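Uly1 (Catenovulum maritimum, PDB 7DRQ) is a calcium-binding ulvan lyase of polysaccharide lyase family 24, a beta-propeller enzyme that probably cleaves the algal polysaccharide ulvan by beta-elimination. Local coordinates at residues A[459-464]-A[468-473]; A[43-48]-A[444-449]; A[79-84]-A[474-479]; A[121-126]-A[212-217]. All coordinates share one frame; numbering follows the deposited sequence.

From the N terminus, the loop 43-48 comes first; interaction 2 joins it to strand 444-452 near the other end of the chain. Interaction 3 starts on strand 73-80 and closes on strand 469-478, so the loops of interactions 2 and 3 cross. Interaction 4, between 121-126 and 212-217, is nested inside both and packs two other sheets together. Interaction 1 comes last, a local hairpin that follows interaction 2 in series and is nested within the loop of interaction 3. Interactions 1, 2 and 3 touch and share one sheet, completed by strand 3-15, so the two ends of the chain meet there and close the propeller ring.

Interaction 1 of 4, residues A[459-464]-A[468-473]; sequences YLLEKG and DKRTTY
Leu-460 and Tyr-473 exchange backbone hydrogen bonds in both directions, Leu-460 N to Tyr-473 O and Tyr-473 N to Leu-460 O, each 2.8 Å. Glu-462 N to Thr-471 O, at 2.8 Å and 170°, carries the ladder one step further, and between the two lies the non-hydrogen-bonded pair Leu-461 and Thr-472. Among apolar contacts, Leu-461 turns its CD1 across to Arg-470 CB at 3.6 Å. On the same face, the CE1 corner of the Tyr-459 ring approaches Thr-472 CB at 4.1 Å. The carboxylate of Glu-462 runs beside the Tyr-473 ring, its plane 77° from the ring's, with OE1 at the ring edge 3.7 Å from CE1. Water then joins the polar ends: one molecule links Glu-462 OE1 with Tyr-473 OH, another Tyr-459 OH with Thr-472 OG1, and a third Glu-462 O with Arg-470 NH1. Outside partners hold these ends as well, Glu-462 OE2 to Gln-442, Tyr-459 OH to Thr-63 O and Arg-470 NE to Gly-467 O; Thr-471 OG1 is bonded to Asp-12 of strand 3-15. The arrangement is a beta hairpin, here the central pair of a four-stranded antiparallel propeller blade whose strand 3-15 comes from the N terminus.

Interaction 2 of 4, residues A[43-48]-A[444-449]; sequences GNAIAP and FQKGIV
Lys-446 lays its aliphatic chain against the methyl group of Ala-45, CD lying 3.7 Å from Ala-45 CB. The chain is extended as far as CE and bends only at its last torsion (chi4 -63°), and this kink brings NZ to Pro-48 O, a hydrogen bond of 2.8 Å. The ammonium group lies in the plane of that carbonyl, with a C=O...N angle of 151°. NZ is also bonded to His-49 ND1, so two neighbouring loop residues grip one lysine and hold its end in place. Beside this polar link, Pro-48 offers its ring to Ile-448: CG1 and CD1 of the isoleucine both stand 3.9 Å from Pro-48 CB, while its CG2 comes 3.8 Å from Pro-48 O. Ile-448 reaches the ring because CG1 takes the position between backbone N and carbonyl carbon (chi1 62°). The peptide bond before Pro-48 is cis, and the proline also packs on Tyr-459 and Leu-461 of the adjacent strand. Nearer the start of both segments, a water bridges Asn-44 OD1 and Gln-445 NE2. The 43-48 loop thus lies against an end strand of one sheet on its way to strand 53-56 of the next, a connection between successive blades such as beta-propellers are built from.

Interaction 3 of 4, residues A[79-84]-A[474-479]; sequences YNTLTG and LQIINL
The Tyr-79 ring meets two aliphatic groups along its CD2-CE2 side, both methyls sitting oblique to the ring: Leu-474 CD2 lies 4.1 Å from CD2, and Ile-476 CD1 lies 4.0 Å from CE2. This is packing between two blades of the beta-propeller, strand 73-80 in one and strand 469-478 in the other, with main chains more than 9 Å apart at the nearest CA atoms and side chains alone bridging the interval. Tyr-79 swings its ring toward the other strand with CG anti to the backbone N (chi1 168°), and the Leu-474 side chain as a whole runs at about a right angle to that of Tyr-79. Two residues on, Ile-476 extends from the same face of its strand as Leu-474, and the tip of its longer branch also touches Thr-81, CD1 to CG2, at 4.4 Å. The contact is buried: Ile-8 of strand 3-15 and Met-62 of strand 59-65 both touch Tyr-79 and Leu-474. Beyond Tyr-79 the chain turns back toward strand 86-91. Gly-84, whose backbone takes a positive phi angle, gives its N-H to Asn-80 O at 2.8 Å. Asn-80 also opens an Asx turn: its side-chain OD1, bonded as well to Asn-58 ND2, accepts from Leu-82 N at 2.8 Å, the donor tilted 23° from the plane of the amide carbonyl.

Interaction 4 of 4, residues A[121-126]-A[212-217]; sequences TIHLLY and GDLFLH
Different chi1 settings bring Leu-125 and Leu-216 together: Leu-125 sets CG beside its own N (-73°), whereas Leu-216 sets CG anti to it (164°). The two side chains reach toward each other tip to tip, and Leu-125 CD1 fits into the fork of Leu-216, 3.5 Å from CD1 and 3.5 Å from CD2, a close fit. Two residues earlier on both strands, Leu-214 crosses His-123 obliquely. Its CD2 methyl approaches the imidazole at the CD2-NE2 bond, 3.7 Å from His-123 CD2 and 4.1 Å from NE2. The imidazole is held by polar bonds at both nitrogens: NE2 donates to Thr-121 OG1 at 2.7 Å, 28° out of the ring plane, while ND1 bonds to Tyr-150 OH. Thr-121 is itself tied to Asp-119, a second-shell link that helps fix the hydroxyl beside NE2. Tyr-233 meets His-123 edge-to-face. All four touching residues are buried, forming a largely apolar seam between neighbouring sheets of the propeller, with the histidine's polar atoms satisfied within it. Strand 122-126 lies between strands 111-115 and 150-152 in one sheet, strand 214-220 between 201-208 and 225-234 in the other, and Phe-206 of strand 201-208 touches both Leu-125 and Leu-216.

Interaction 1 of 4, residues A[459-464]-A[468-473]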
# COMPACT_ATOMS: atom_id res chain seq x y z
N TYR A 459 9.46 4.68 8.79
CA TYR A 459 8.74 3.96 9.85
C TYR A 459 9.33 2.56 9.86
O TYR A 459 9.18 1.81 8.89
CB TYR A 459 7.24 3.99 9.52
CG TYR A 459 6.27 3.45 10.55
CD1 TYR A 459 6.67 3.08 11.82
CD2 TYR A 459 4.93 3.29 10.21
CE1 TYR A 459 5.75 2.57 12.75
CE2 TYR A 459 4.01 2.80 11.11
CZ TYR A 459 4.42 2.43 12.37
OH TYR A 459 3.46 1.93 13.23
N LEU A 460 10.01 2.21 10.95
CA LEU A 460 11.00 1.14 10.92
C LEU A 460 10.75 0.09 11.99
O LEU A 460 10.41 0.43 13.12
CB LEU A 460 12.40 1.72 11.11
CG LEU A 460 12.91 2.60 9.97
CD1 LEU A 460 13.93 3.61 10.48
CD2 LEU A 460 13.51 1.74 8.85
N LEU A 461 10.96 -1.18 11.64
CA LEU A 461 10.96 -2.29 12.59
C LEU A 461 12.40 -2.60 13.00
O LEU A 461 13.25 -2.88 12.14
CB LEU A 461 10.32 -3.54 11.97
CG LEU A 461 10.40 -4.85 12.76
CD1 LEU A 461 9.56 -4.78 14.00
CD2 LEU A 461 9.92 -6.01 11.88
N GLU A 462 12.69 -2.56 14.30
CA GLU A 462 14.05 -2.81 14.75
C GLU A 462 14.39 -4.29 14.63
O GLU A 462 13.58 -5.15 14.95
CB GLU A 462 14.25 -2.34 16.20
CG GLU A 462 15.69 -2.54 16.73
CD GLU A 462 15.94 -1.77 18.03
OE1 GLU A 462 15.07 -1.81 18.93
OE2 GLU A 462 17.01 -1.11 18.16
N LYS A 463 15.61 -4.56 14.17
CA LYS A 463 16.08 -5.92 13.97
C LYS A 463 16.43 -6.57 15.30
O LYS A 463 16.73 -5.91 16.30
CB LYS A 463 17.30 -5.94 13.06
CG LYS A 463 17.34 -7.16 12.16
CD LYS A 463 18.27 -6.93 10.99
CE LYS A 463 19.67 -7.42 11.31
NZ LYS A 463 19.79 -8.89 11.12
N GLY A 464 16.39 -7.90 15.31
CA GLY A 464 16.85 -8.66 16.46
C GLY A 464 15.81 -8.91 17.52
O GLY A 464 16.14 -9.48 18.57
N ASP A 468 6.46 -12.27 19.61
CA ASP A 468 5.41 -11.64 18.81
C ASP A 468 5.17 -10.18 19.20
O ASP A 468 4.13 -9.61 18.83
CB ASP A 468 4.12 -12.46 18.92
CG ASP A 468 3.65 -12.65 20.35
OD1 ASP A 468 4.22 -12.02 21.26
OD2 ASP A 468 2.70 -13.43 20.57
N LYS A 469 6.11 -9.56 19.92
CA LYS A 469 6.07 -8.15 20.27
C LYS A 469 7.43 -7.54 19.96
O LYS A 469 8.45 -7.96 20.54
CB LYS A 469 5.72 -7.94 21.74
CG LYS A 469 4.28 -8.30 22.09
CD LYS A 469 4.07 -8.32 23.61
CE LYS A 469 4.73 -9.53 24.26
NZ LYS A 469 4.08 -10.83 23.85
N ARG A 470 7.46 -6.56 19.06
CA ARG A 470 8.73 -6.00 18.60
C ARG A 470 8.68 -4.48 18.71
O ARG A 470 7.64 -3.88 18.99
CB ARG A 470 9.03 -6.41 17.16
CG ARG A 470 8.93 -7.90 16.90
CD ARG A 470 10.23 -8.60 17.19
NE ARG A 470 10.13 -10.05 17.18
CZ ARG A 470 10.67 -10.84 16.25
NH1 ARG A 470 11.36 -10.31 15.24
NH2 ARG A 470 10.55 -12.15 16.35
N THR A 471 9.82 -3.86 18.44
CA THR A 471 10.00 -2.43 18.63
C THR A 471 10.06 -1.72 17.29
O THR A 471 10.80 -2.15 16.39
CB THR A 471 11.27 -2.14 19.44
OG1 THR A 471 11.13 -2.70 20.75
CG2 THR A 471 11.50 -0.64 19.57
N THR A 472 9.29 -0.64 17.15
CA THR A 472 9.30 0.17 15.95
C THR A 472 9.75 1.59 16.28
O THR A 472 9.57 2.07 17.41
CB THR A 472 7.93 0.23 15.26
OG1 THR A 472 6.97 0.71 16.21
CG2 THR A 472 7.51 -1.15 14.79
N TYR A 473 10.32 2.24 15.27
CA TYR A 473 10.84 3.59 15.39
C TYR A 473 10.33 4.42 14.22
O TYR A 473 10.00 3.89 13.16
CB TYR A 473 12.37 3.60 15.35
CG TYR A 473 12.98 3.23 16.68
CD1 TYR A 473 13.18 1.91 17.02
CD2 TYR A 473 13.31 4.22 17.60
CE1 TYR A 473 13.73 1.57 18.25
CE2 TYR A 473 13.85 3.88 18.82
CZ TYR A 473 14.05 2.56 19.14
OH TYR A 473 14.60 2.23 20.37
O HOH W 1 4.36 0.44 15.41
O HOH W 2 12.37 -5.36 17.63
O HOH W 3 14.86 -0.24 21.13
O HOH W 4 13.02 -7.88 14.86

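Interaction 2 of 4, residues A[43-48]-A[444-449]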
# COMPACT_ATOMS: atom_id res chain seq x y z
N GLY A 43 3.56 -12.75 4.59
CA GLY A 43 4.73 -12.21 5.26
C GLY A 43 4.63 -12.36 6.76
O GLY A 43 3.57 -12.65 7.31
N ASN A 44 5.75 -12.18 7.44
CA ASN A 44 5.74 -12.31 8.90
C ASN A 44 5.67 -10.96 9.61
O ASN A 44 5.59 -10.94 10.84
CB ASN A 44 6.96 -13.12 9.38
CG ASN A 44 8.29 -12.48 9.03
OD1 ASN A 44 8.36 -11.32 8.62
ND2 ASN A 44 9.37 -13.24 9.22
N ALA A 45 5.64 -9.85 8.88
CA ALA A 45 5.74 -8.51 9.48
C ALA A 45 4.57 -7.65 9.00
O ALA A 45 4.58 -7.16 7.87
CB ALA A 45 7.08 -7.87 9.15
N ILE A 46 3.57 -7.48 9.87
CA ILE A 46 2.41 -6.65 9.56
C ILE A 46 2.58 -5.21 10.05
O ILE A 46 1.72 -4.36 9.76
CB ILE A 46 1.14 -7.30 10.15
CG1 ILE A 46 -0.13 -6.80 9.45
CG2 ILE A 46 1.09 -7.11 11.68
CD1 ILE A 46 -1.34 -7.70 9.66
N ALA A 47 3.66 -4.92 10.76
CA ALA A 47 3.94 -3.58 11.29
C ALA A 47 5.44 -3.30 11.28
O ALA A 47 6.22 -4.05 11.88
CB ALA A 47 3.38 -3.45 12.71
N PRO A 48 5.90 -2.23 10.61
CA PRO A 48 5.12 -1.31 9.78
C PRO A 48 4.87 -1.91 8.41
O PRO A 48 5.77 -2.49 7.81
CB PRO A 48 6.02 -0.07 9.70
CG PRO A 48 7.39 -0.61 9.80
CD PRO A 48 7.33 -1.88 10.61
N PHE A 444 17.73 -2.20 11.49
CA PHE A 444 16.31 -2.37 11.24
C PHE A 444 16.09 -3.51 10.26
O PHE A 444 16.94 -3.81 9.41
CB PHE A 444 15.70 -1.05 10.72
CG PHE A 444 15.94 0.11 11.65
CD1 PHE A 444 15.16 0.27 12.78
CD2 PHE A 444 16.97 1.01 11.42
CE1 PHE A 444 15.39 1.33 13.67
CE2 PHE A 444 17.21 2.07 12.29
CZ PHE A 444 16.41 2.23 13.41
N GLN A 445 14.93 -4.14 10.39
CA GLN A 445 14.52 -5.34 9.68
C GLN A 445 13.61 -5.04 8.50
O GLN A 445 13.55 -5.82 7.54
CB GLN A 445 13.80 -6.26 10.67
CG GLN A 445 13.31 -7.58 10.16
CD GLN A 445 13.05 -8.53 11.31
OE1 GLN A 445 13.71 -8.45 12.35
NE2 GLN A 445 12.08 -9.42 11.14
N LYS A 446 12.91 -3.91 8.57
CA LYS A 446 11.86 -3.54 7.61
C LYS A 446 11.55 -2.07 7.81
O LYS A 446 11.58 -1.57 8.93
CB LYS A 446 10.61 -4.40 7.84
CG LYS A 446 9.49 -4.19 6.82
CD LYS A 446 8.23 -4.95 7.26
CE LYS A 446 7.25 -5.15 6.11
NZ LYS A 446 6.74 -3.85 5.55
N GLY A 447 11.23 -1.38 6.73
CA GLY A 447 10.79 -0.00 6.87
C GLY A 447 9.80 0.35 5.79
O GLY A 447 9.83 -0.23 4.70
N ILE A 448 8.91 1.29 6.09
CA ILE A 448 8.08 1.90 5.06
C ILE A 448 8.35 3.40 5.03
O ILE A 448 8.60 4.04 6.05
CB ILE A 448 6.57 1.63 5.23
CG1 ILE A 448 6.04 2.19 6.53
CG2 ILE A 448 6.26 0.13 5.08
CD1 ILE A 448 4.52 1.96 6.70
N VAL A 449 8.29 3.95 3.82
CA VAL A 449 8.73 5.30 3.51
C VAL A 449 7.51 6.18 3.26
O VAL A 449 6.58 5.77 2.56
CB VAL A 449 9.64 5.29 2.27
CG1 VAL A 449 9.87 6.70 1.75
CG2 VAL A 449 10.95 4.58 2.59
O HOH W 5 10.49 -9.69 8.70

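Interaction 3 of 4, residues A[79-84]-A[474-479]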
# COMPACT_ATOMS: atom_id res chain seq x y z
N TYR A 79 2.34 11.35 16.56
CA TYR A 79 3.53 12.02 17.06
C TYR A 79 3.48 13.49 16.68
O TYR A 79 3.22 13.83 15.52
CB TYR A 79 4.80 11.36 16.49
CG TYR A 79 6.05 12.17 16.71
CD1 TYR A 79 6.68 12.16 17.95
CD2 TYR A 79 6.60 12.94 15.70
CE1 TYR A 79 7.83 12.91 18.17
CE2 TYR A 79 7.76 13.69 15.91
CZ TYR A 79 8.36 13.67 17.15
OH TYR A 79 9.51 14.42 17.37
N ASN A 80 3.72 14.37 17.65
CA ASN A 80 3.69 15.81 17.43
C ASN A 80 5.13 16.26 17.22
O ASN A 80 5.95 16.20 18.14
CB ASN A 80 3.04 16.54 18.61
CG ASN A 80 2.82 18.02 18.34
OD1 ASN A 80 3.58 18.66 17.61
ND2 ASN A 80 1.78 18.59 18.95
N THR A 81 5.45 16.70 16.00
CA THR A 81 6.81 17.11 15.67
C THR A 81 7.23 18.37 16.42
O THR A 81 8.43 18.65 16.50
CB THR A 81 6.96 17.35 14.17
OG1 THR A 81 6.11 18.44 13.77
CG2 THR A 81 6.58 16.09 13.38
N LEU A 82 6.26 19.15 16.92
CA LEU A 82 6.59 20.38 17.63
C LEU A 82 6.91 20.14 19.10
O LEU A 82 7.73 20.86 19.68
CB LEU A 82 5.43 21.37 17.53
CG LEU A 82 5.04 21.81 16.12
CD1 LEU A 82 3.79 22.67 16.17
CD2 LEU A 82 6.20 22.53 15.42
N THR A 83 6.27 19.16 19.73
CA THR A 83 6.49 18.88 21.14
C THR A 83 7.35 17.65 21.38
O THR A 83 7.86 17.49 22.49
CB THR A 83 5.15 18.70 21.85
OG1 THR A 83 4.49 17.54 21.32
CG2 THR A 83 4.27 19.93 21.63
N GLY A 84 7.52 16.78 20.38
CA GLY A 84 8.21 15.52 20.61
C GLY A 84 7.39 14.48 21.34
O GLY A 84 7.93 13.42 21.67
N LEU A 474 10.32 5.72 14.44
CA LEU A 474 10.14 6.70 13.38
C LEU A 474 11.42 7.51 13.23
O LEU A 474 11.92 8.07 14.22
CB LEU A 474 8.98 7.65 13.68
CG LEU A 474 8.92 8.92 12.82
CD1 LEU A 474 8.66 8.57 11.34
CD2 LEU A 474 7.84 9.89 13.33
N GLN A 475 11.95 7.59 12.01
CA GLN A 475 13.05 8.50 11.72
C GLN A 475 12.57 9.61 10.79
O GLN A 475 11.78 9.37 9.87
CB GLN A 475 14.24 7.78 11.09
CG GLN A 475 14.98 6.87 12.07
CD GLN A 475 16.29 6.36 11.51
OE1 GLN A 475 16.62 6.58 10.34
NE2 GLN A 475 17.05 5.65 12.35
N ILE A 476 13.02 10.83 11.06
CA ILE A 476 12.70 11.99 10.23
C ILE A 476 14.02 12.48 9.65
O ILE A 476 14.91 12.92 10.39
CB ILE A 476 11.96 13.08 11.00
CG1 ILE A 476 10.70 12.50 11.65
CG2 ILE A 476 11.55 14.22 10.06
CD1 ILE A 476 9.98 13.48 12.58
N ILE A 477 14.15 12.37 8.33
CA ILE A 477 15.40 12.62 7.63
C ILE A 477 15.14 13.75 6.64
O ILE A 477 14.24 13.66 5.81
CB ILE A 477 15.92 11.36 6.93
CG1 ILE A 477 16.33 10.29 7.96
CG2 ILE A 477 17.09 11.70 6.03
CD1 ILE A 477 16.48 8.87 7.36
N ASN A 478 15.92 14.82 6.76
CA ASN A 478 15.78 15.97 5.89
C ASN A 478 16.46 15.68 4.55
O ASN A 478 17.66 15.40 4.51
CB ASN A 478 16.41 17.21 6.55
CG ASN A 478 15.96 18.49 5.91
OD1 ASN A 478 15.92 18.60 4.68
ND2 ASN A 478 15.62 19.48 6.73
N LEU A 479 15.69 15.74 3.47
CA LEU A 479 16.26 15.46 2.16
C LEU A 479 17.03 16.64 1.58
O LEU A 479 17.60 16.51 0.49
CB LEU A 479 15.17 15.01 1.18
CG LEU A 479 14.51 13.71 1.62
CD1 LEU A 479 13.33 13.34 0.72
CD2 LEU A 479 15.54 12.60 1.60

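Interaction 4 of 4, residues A[121-126]-A[212-217]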
# COMPACT_ATOMS: atom_id res chain seq x y z
N THR A 121 -10.76 15.39 9.43
CA THR A 121 -11.21 14.05 9.80
C THR A 121 -10.09 13.04 9.61
O THR A 121 -9.21 13.22 8.76
CB THR A 121 -12.42 13.62 8.98
OG1 THR A 121 -12.13 13.84 7.60
CG2 THR A 121 -13.70 14.37 9.39
N ILE A 122 -10.12 11.99 10.42
CA ILE A 122 -9.18 10.89 10.35
C ILE A 122 -9.91 9.69 9.78
O ILE A 122 -11.04 9.40 10.19
CB ILE A 122 -8.61 10.55 11.73
CG1 ILE A 122 -8.03 11.80 12.39
CG2 ILE A 122 -7.58 9.39 11.64
CD1 ILE A 122 -7.78 11.64 13.89
N HIS A 123 -9.27 8.98 8.86
CA HIS A 123 -9.88 7.82 8.21
C HIS A 123 -8.97 6.61 8.35
O HIS A 123 -7.76 6.71 8.12
CB HIS A 123 -10.16 8.13 6.75
CG HIS A 123 -10.97 9.37 6.58
ND1 HIS A 123 -12.34 9.35 6.52
CD2 HIS A 123 -10.61 10.68 6.56
CE1 HIS A 123 -12.80 10.59 6.44
NE2 HIS A 123 -11.77 11.41 6.45
N LEU A 124 -9.57 5.48 8.73
CA LEU A 124 -8.87 4.21 8.90
C LEU A 124 -9.58 3.11 8.14
O LEU A 124 -10.81 2.97 8.25
CB LEU A 124 -8.79 3.82 10.38
CG LEU A 124 -8.01 4.79 11.27
CD1 LEU A 124 -8.35 4.53 12.72
CD2 LEU A 124 -6.51 4.60 11.02
N LEU A 125 -8.81 2.31 7.41
CA LEU A 125 -9.32 1.12 6.73
C LEU A 125 -8.45 -0.05 7.11
O LEU A 125 -7.22 0.04 7.01
CB LEU A 125 -9.31 1.33 5.22
CG LEU A 125 -10.38 2.30 4.72
CD1 LEU A 125 -10.07 2.73 3.31
CD2 LEU A 125 -11.78 1.68 4.79
N TYR A 126 -9.05 -1.16 7.56
CA TYR A 126 -8.15 -2.18 8.09
C TYR A 126 -8.71 -3.59 7.98
O TYR A 126 -9.92 -3.81 7.93
CB TYR A 126 -7.81 -1.89 9.55
CG TYR A 126 -8.95 -1.47 10.47
CD1 TYR A 126 -9.72 -2.42 11.15
CD2 TYR A 126 -9.20 -0.12 10.72
CE1 TYR A 126 -10.72 -2.04 12.03
CE2 TYR A 126 -10.20 0.28 11.61
CZ TYR A 126 -10.96 -0.68 12.26
OH TYR A 126 -11.95 -0.28 13.14
N GLY A 212 -5.56 19.67 -1.25
CA GLY A 212 -6.08 19.05 -0.06
C GLY A 212 -7.27 18.13 -0.25
O GLY A 212 -7.94 17.80 0.73
N ASP A 213 -7.55 17.71 -1.48
CA ASP A 213 -8.54 16.67 -1.68
C ASP A 213 -7.96 15.32 -1.28
O ASP A 213 -6.76 15.08 -1.41
CB ASP A 213 -9.01 16.62 -3.13
CG ASP A 213 -10.18 17.55 -3.38
OD1 ASP A 213 -11.11 17.61 -2.54
OD2 ASP A 213 -10.16 18.25 -4.41
N LEU A 214 -8.82 14.46 -0.75
CA LEU A 214 -8.41 13.15 -0.24
C LEU A 214 -9.09 12.07 -1.06
O LEU A 214 -10.31 12.15 -1.31
CB LEU A 214 -8.78 13.00 1.24
CG LEU A 214 -8.58 11.62 1.85
CD1 LEU A 214 -7.11 11.19 1.80
CD2 LEU A 214 -9.08 11.61 3.30
N PHE A 215 -8.32 11.08 -1.48
CA PHE A 215 -8.82 10.00 -2.32
C PHE A 215 -8.41 8.66 -1.73
O PHE A 215 -7.47 8.56 -0.93
CB PHE A 215 -8.28 10.07 -3.75
CG PHE A 215 -8.56 11.37 -4.45
CD1 PHE A 215 -7.71 12.45 -4.29
CD2 PHE A 215 -9.65 11.49 -5.30
CE1 PHE A 215 -7.96 13.65 -4.96
CE2 PHE A 215 -9.89 12.68 -5.97
CZ PHE A 215 -9.05 13.76 -5.79
N LEU A 216 -9.09 7.60 -2.17
CA LEU A 216 -8.76 6.25 -1.76
C LEU A 216 -8.84 5.33 -2.97
O LEU A 216 -9.72 5.51 -3.80
CB LEU A 216 -9.71 5.75 -0.68
CG LEU A 216 -9.65 4.23 -0.51
CD1 LEU A 216 -8.42 3.80 0.36
CD2 LEU A 216 -10.94 3.69 0.02
N HIS A 217 -7.91 4.39 -3.09
CA HIS A 217 -8.10 3.31 -4.06
C HIS A 217 -7.86 1.96 -3.42
O HIS A 217 -7.11 1.82 -2.45
CB HIS A 217 -7.25 3.48 -5.34
CG HIS A 217 -5.78 3.17 -5.18
ND1 HIS A 217 -4.97 3.85 -4.30
CD2 HIS A 217 -4.98 2.32 -5.86
CE1 HIS A 217 -3.73 3.39 -4.41
NE2 HIS A 217 -3.71 2.47 -5.36